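PDB 3BWX: Alpha/beta hydrolase from Novosphingobium aromaticivorans, which probably acts as a hydrolase of the alpha/beta-hydrolase fold, with its substrate unassigned, and binds calcium in the crystal. Local coordinates for residues F99-T104 with L109-L114; A125-V130 with D223-R228. The protein carries 1 engineered substitution. All coordinates share one frame; numbering follows the deposited sequence.

Overall arrangement
Contacts 1 and 2 are both buried and lie side by side in the core, their centres about 7 Å apart. Each packs helical material against the main sheet: contact 1 sets helix 106-117 on strand 99-104, and contact 2 sets helix 219-225 on the neighbouring parallel strand 122-128. The two strands are joined by probable backbone hydrogen bonds from Val126 N to Ala101 O and from Asn128 N to Gly103 O, while Met112 touches Leu127 between the layers. The chemistry differs in grain. Contact 1 mixes an aromatic ring, a threonine hydroxyl and a glycine; contact 2 is purely aliphatic, with its polar work done in the turn beside it.

Contact 1 of 2, residues F99-T104 with L109-L114; sequences FVAIGT and LLTMLL
Thr111 carries the largest share of this contact, turning its two branches onto neighbouring parts of strand 99-104. Its methyl CG2 lies anti to the backbone N and meets the methyl of Ala101, CG2 to CB 3.5 Å. The hydroxyl branch, beside the backbone N (chi1 -66°), sits against bare backbone where Gly103 has no side chain, with OG1 3.8 Å from Gly103 CA. That same oxygen is hydrogen-bonded to Gly107 O one turn earlier in the helix, so a polar atom buried against the strand has its partner within its own helix. Strand 99-104, helix 106-117 and strand 122-128 form a beta-alpha-beta unit, and Gly103, Ser105 and Gly107 fit the GxSxG pattern of a nucleophile elbow, consistent with the alpha/beta-hydrolase fold. The short strand and helix segments run in broadly opposite directions, at 142° between their N-to-C directions, with their axes 7.6 Å from each other at closest approach. Farther from the elbow, Phe99 and Leu114 fill the interface with a looser apolar contact. A chi1 of 55° sets the ring between the backbone N and carbonyl carbon of its own residue, and CE2 of Phe99 reaches to 4.3 Å from CD1 of Leu114, which approaches the ring obliquely. Leu91 of helix 80-94 also touches the Phe99 side chain, and Leu84 and Glu88 of that helix touch Leu114.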
loop_
_atom_site.group_PDB
_atom_site.type_symbol
_atom_site.label_atom_id
_atom_site.label_comp_id
_atom_site.label_asym_id
_atom_site.label_seq_id
_atom_site.Cartn_x
_atom_site.Cartn_y
_atom_site.Cartn_z
ATOM N N PHE A 99 3.990 5.422 15.591
ATOM C CA PHE A 99 4.519 5.345 14.226
ATOM C C PHE A 99 3.739 6.220 13.291
ATOM O O PHE A 99 2.592 6.587 13.559
ATOM C CB PHE A 99 4.528 3.889 13.683
ATOM C CG PHE A 99 3.167 3.190 13.728
ATOM C CD1 PHE A 99 2.686 2.683 14.904
ATOM C CD2 PHE A 99 2.369 3.079 12.599
ATOM C CE1 PHE A 99 1.431 2.026 14.952
ATOM C CE2 PHE A 99 1.130 2.438 12.654
ATOM C CZ PHE A 99 0.668 1.930 13.835
ATOM N N VAL A 100 4.389 6.580 12.188
ATOM C CA VAL A 100 3.707 7.198 11.044
ATOM C C VAL A 100 3.283 6.068 10.132
ATOM O O VAL A 100 4.020 5.069 9.973
ATOM C CB VAL A 100 4.647 8.190 10.317
ATOM C CG1 VAL A 100 4.025 8.684 9.012
ATOM C CG2 VAL A 100 5.079 9.338 11.288
ATOM N N ALA A 101 2.071 6.171 9.603
ATOM C CA ALA A 101 1.539 5.153 8.710
ATOM C C ALA A 101 1.300 5.773 7.343
ATOM O O ALA A 101 0.601 6.807 7.234
ATOM C CB ALA A 101 0.227 4.568 9.290
ATOM N N ILE A 102 1.839 5.173 6.277
ATOM C CA ILE A 102 1.571 5.565 4.877
ATOM C C ILE A 102 0.919 4.358 4.219
ATOM O O ILE A 102 1.596 3.382 4.037
ATOM C CB ILE A 102 2.861 5.977 4.112
ATOM C CG1 ILE A 102 3.546 7.154 4.802
ATOM C CG2 ILE A 102 2.480 6.230 2.648
ATOM C CD1 ILE A 102 4.807 7.685 4.087
ATOM N N GLY A 103 -0.371 4.417 3.865
ATOM C CA GLY A 103 -1.113 3.254 3.385
ATOM C C GLY A 103 -1.772 3.499 2.040
ATOM O O GLY A 103 -2.527 4.487 1.871
ATOM N N THR A 104 -1.433 2.640 1.071
ATOM C CA THR A 104 -1.990 2.698 -0.240
ATOM C C THR A 104 -3.111 1.714 -0.400
ATOM O O THR A 104 -2.908 0.534 -0.201
ATOM C CB THR A 104 -0.924 2.484 -1.285
ATOM O OG1 THR A 104 -0.017 3.594 -1.231
ATOM C CG2 THR A 104 -1.575 2.440 -2.692
ATOM N N LEU A 109 -6.770 1.142 4.218
ATOM C CA LEU A 109 -7.757 0.498 5.071
ATOM C C LEU A 109 -7.108 -0.083 6.341
ATOM O O LEU A 109 -7.597 0.064 7.458
ATOM C CB LEU A 109 -8.532 -0.595 4.326
ATOM C CG LEU A 109 -9.401 -1.546 5.161
ATOM N N LEU A 110 -5.983 -0.756 6.183
ATOM C CA LEU A 110 -5.273 -1.340 7.337
ATOM C C LEU A 110 -4.783 -0.244 8.283
ATOM O O LEU A 110 -4.734 -0.397 9.512
ATOM C CB LEU A 110 -4.106 -2.177 6.824
ATOM C CG LEU A 110 -4.588 -3.489 6.160
ATOM C CD1 LEU A 110 -3.443 -4.320 5.536
ATOM C CD2 LEU A 110 -5.406 -4.363 7.115
ATOM N N THR A 111 -4.400 0.894 7.708
ATOM C CA THR A 111 -3.994 2.038 8.514
ATOM C C THR A 111 -5.168 2.549 9.392
ATOM O O THR A 111 -5.016 2.793 10.575
ATOM C CB THR A 111 -3.492 3.186 7.618
ATOM O OG1 THR A 111 -2.285 2.795 6.963
ATOM C CG2 THR A 111 -3.206 4.465 8.455
HETATM N N MSE A 112 -6.360 2.613 8.817
HETATM C CA MSE A 112 -7.541 2.970 9.625
HETATM C C MSE A 112 -7.843 1.961 10.728
HETATM O O MSE A 112 -8.098 2.327 11.876
HETATM C CB MSE A 112 -8.750 3.182 8.712
HETATM C CG MSE A 112 -8.626 4.356 7.783
HETATM SE SE MSE A 112 -10.228 4.581 6.610
HETATM C CE MSE A 112 -9.410 4.624 4.878
ATOM N N LEU A 113 -7.666 0.672 10.409
ATOM C CA LEU A 113 -7.916 -0.404 11.336
ATOM C C LEU A 113 -6.882 -0.386 12.485
ATOM O O LEU A 113 -7.224 -0.547 13.665
ATOM C CB LEU A 113 -7.946 -1.728 10.567
ATOM C CG LEU A 113 -9.237 -1.893 9.758
ATOM C CD1 LEU A 113 -9.020 -3.044 8.782
ATOM C CD2 LEU A 113 -10.486 -2.092 10.697
ATOM N N LEU A 114 -5.620 -0.124 12.151
ATOM C CA LEU A 114 -4.581 0.017 13.190
ATOM C C LEU A 114 -4.888 1.224 14.075
ATOM O O LEU A 114 -4.741 1.130 15.307
ATOM C CB LEU A 114 -3.206 0.206 12.583
ATOM C CG LEU A 114 -2.592 -1.025 11.975
ATOM C CD1 LEU A 114 -1.371 -0.648 11.112
ATOM C CD2 LEU A 114 -2.226 -2.068 13.024
#

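Contact 2 of 2, residues A125-V130 with D223-R228; sequences AVLNDV and DALATR
Leu225 meets Ala125 and Leu127 through methyl and methine groups alone; no ring or other flat side-chain group takes part, so there is neither a face to cover nor an edge to line. The two branches of Leu225 divide the strand between them. CD1 goes to the methyl of Ala125, 3.7 Å from CB, and CD2 points at the fork of Leu127, where it lies 3.9 Å from CG and equally far from CD1 and CD2 of that leucine. The two leucines thus reach toward each other, tip to tip. With CG anti to the backbone N (chi1 -176°), Leu225 extends from the helix far enough to touch two residues on the same side of the strand. Thr111, Met112 and Ala115 of helix 106-117 also touch Leu225.

From Leu225 to Arg228 the chain makes a type I beta turn, closed by Arg228 N to Leu225 O at 3.0 Å. Ala224 O takes two donors from Thr227: the backbone N, and OG1 at 2.7 Å, which approaches in the carbonyl plane at a C=O...O angle of 153°. Arg228 NE is bonded to Ile122 O, tying the turn to the start of strand 122-128. Leu225 packs on strand 122-128 just before the chain enters strand 230-235, its parallel neighbour. This layering of helices on a central, mostly parallel sheet is that of the alpha/beta-hydrolase fold, here with a long excursion between the two strands that includes several helices.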
loop_
_atom_site.group_PDB
_atom_site.type_symbol
_atom_site.label_atom_id
_atom_site.label_comp_id
_atom_site.label_asym_id
_atom_site.label_seq_id
_atom_site.Cartn_x
_atom_site.Cartn_y
_atom_site.Cartn_z
ATOM N N ALA A 125 -0.384 10.252 9.561
ATOM C CA ALA A 125 -0.725 9.260 8.574
ATOM C C ALA A 125 -0.964 9.897 7.194
ATOM O O ALA A 125 -1.312 11.067 7.046
ATOM C CB ALA A 125 -1.931 8.428 8.986
ATOM N N VAL A 126 -0.808 9.044 6.196
ATOM C CA VAL A 126 -1.081 9.338 4.819
ATOM C C VAL A 126 -1.963 8.244 4.282
ATOM O O VAL A 126 -1.591 7.087 4.398
ATOM C CB VAL A 126 0.228 9.376 3.990
ATOM C CG1 VAL A 126 -0.101 9.648 2.474
ATOM C CG2 VAL A 126 1.224 10.403 4.535
ATOM N N LEU A 127 -3.110 8.600 3.710
ATOM C CA LEU A 127 -3.999 7.662 3.013
ATOM C C LEU A 127 -3.809 7.947 1.536
ATOM O O LEU A 127 -4.080 9.059 1.066
ATOM C CB LEU A 127 -5.471 7.821 3.396
ATOM C CG LEU A 127 -5.928 7.378 4.791
ATOM C CD1 LEU A 127 -7.412 7.756 4.989
ATOM C CD2 LEU A 127 -5.696 5.852 4.981
ATOM N N ASN A 128 -3.324 6.969 0.813
ATOM C CA ASN A 128 -3.069 7.140 -0.611
ATOM C C ASN A 128 -4.162 6.480 -1.424
ATOM O O ASN A 128 -4.218 5.255 -1.601
ATOM C CB ASN A 128 -1.727 6.607 -0.988
ATOM C CG ASN A 128 -1.422 6.772 -2.451
ATOM O OD1 ASN A 128 -1.900 7.702 -3.112
ATOM N ND2 ASN A 128 -0.579 5.901 -2.957
ATOM N N ASP A 129 -5.061 7.335 -1.886
ATOM C CA ASP A 129 -6.135 6.993 -2.839
ATOM C C ASP A 129 -7.080 5.929 -2.319
ATOM O O ASP A 129 -7.448 4.965 -3.010
ATOM C CB ASP A 129 -5.619 6.676 -4.258
ATOM C CG ASP A 129 -6.654 6.994 -5.341
ATOM O OD1 ASP A 129 -6.965 8.167 -5.465
ATOM O OD2 ASP A 129 -7.190 6.078 -5.995
ATOM N N VAL A 130 -7.441 6.064 -1.064
ATOM C CA VAL A 130 -8.429 5.208 -0.481
ATOM C C VAL A 130 -9.144 6.008 0.601
ATOM O O VAL A 130 -8.562 6.884 1.235
ATOM C CB VAL A 130 -7.822 3.927 0.046
ATOM C CG1 VAL A 130 -6.817 4.194 1.158
ATOM C CG2 VAL A 130 -8.930 2.945 0.396
ATOM N N ASP A 223 -12.795 8.595 10.703
ATOM C CA ASP A 223 -12.877 9.716 11.640
ATOM C C ASP A 223 -11.933 9.557 12.810
ATOM O O ASP A 223 -11.312 10.549 13.258
ATOM C CB ASP A 223 -14.314 9.954 12.082
ATOM C CG ASP A 223 -15.037 10.902 11.172
ATOM O OD1 ASP A 223 -14.494 12.012 10.971
ATOM O OD2 ASP A 223 -16.146 10.606 10.676
ATOM N N ALA A 224 -11.731 8.324 13.271
ATOM C CA ALA A 224 -10.787 8.104 14.342
ATOM C C ALA A 224 -9.365 8.412 13.869
ATOM O O ALA A 224 -8.597 9.060 14.571
ATOM C CB ALA A 224 -10.891 6.680 14.896
ATOM N N LEU A 225 -9.025 7.945 12.670
ATOM C CA LEU A 225 -7.737 8.309 12.070
ATOM C C LEU A 225 -7.545 9.823 11.906
ATOM O O LEU A 225 -6.455 10.354 12.161
ATOM C CB LEU A 225 -7.526 7.604 10.710
ATOM C CG LEU A 225 -6.183 7.790 9.989
ATOM C CD1 LEU A 225 -4.970 7.303 10.821
ATOM C CD2 LEU A 225 -6.203 7.070 8.663
ATOM N N ALA A 226 -8.594 10.503 11.448
ATOM C CA ALA A 226 -8.561 11.934 11.224
ATOM C C ALA A 226 -8.460 12.788 12.466
ATOM O O ALA A 226 -8.308 14.011 12.352
ATOM C CB ALA A 226 -9.789 12.344 10.427
ATOM N N THR A 227 -8.577 12.194 13.657
ATOM C CA THR A 227 -8.170 12.904 14.869
ATOM C C THR A 227 -6.649 13.124 15.025
ATOM O O THR A 227 -6.213 13.851 15.941
ATOM C CB THR A 227 -8.708 12.223 16.179
ATOM O OG1 THR A 227 -8.018 10.982 16.397
ATOM C CG2 THR A 227 -10.225 11.986 16.118
ATOM N N ARG A 228 -5.846 12.484 14.160
ATOM C CA ARG A 228 -4.405 12.572 14.170
ATOM C C ARG A 228 -4.037 13.329 12.892
ATOM O O ARG A 228 -4.860 13.356 11.964
ATOM C CB ARG A 228 -3.803 11.169 14.169
ATOM C CG ARG A 228 -4.424 10.241 15.260
ATOM C CD ARG A 228 -4.193 10.757 16.684
ATOM N NE ARG A 228 -2.771 10.939 16.820
ATOM C CZ ARG A 228 -2.152 12.044 17.194
ATOM N NH1 ARG A 228 -2.829 13.098 17.637
ATOM N NH2 ARG A 228 -0.832 12.085 17.147
#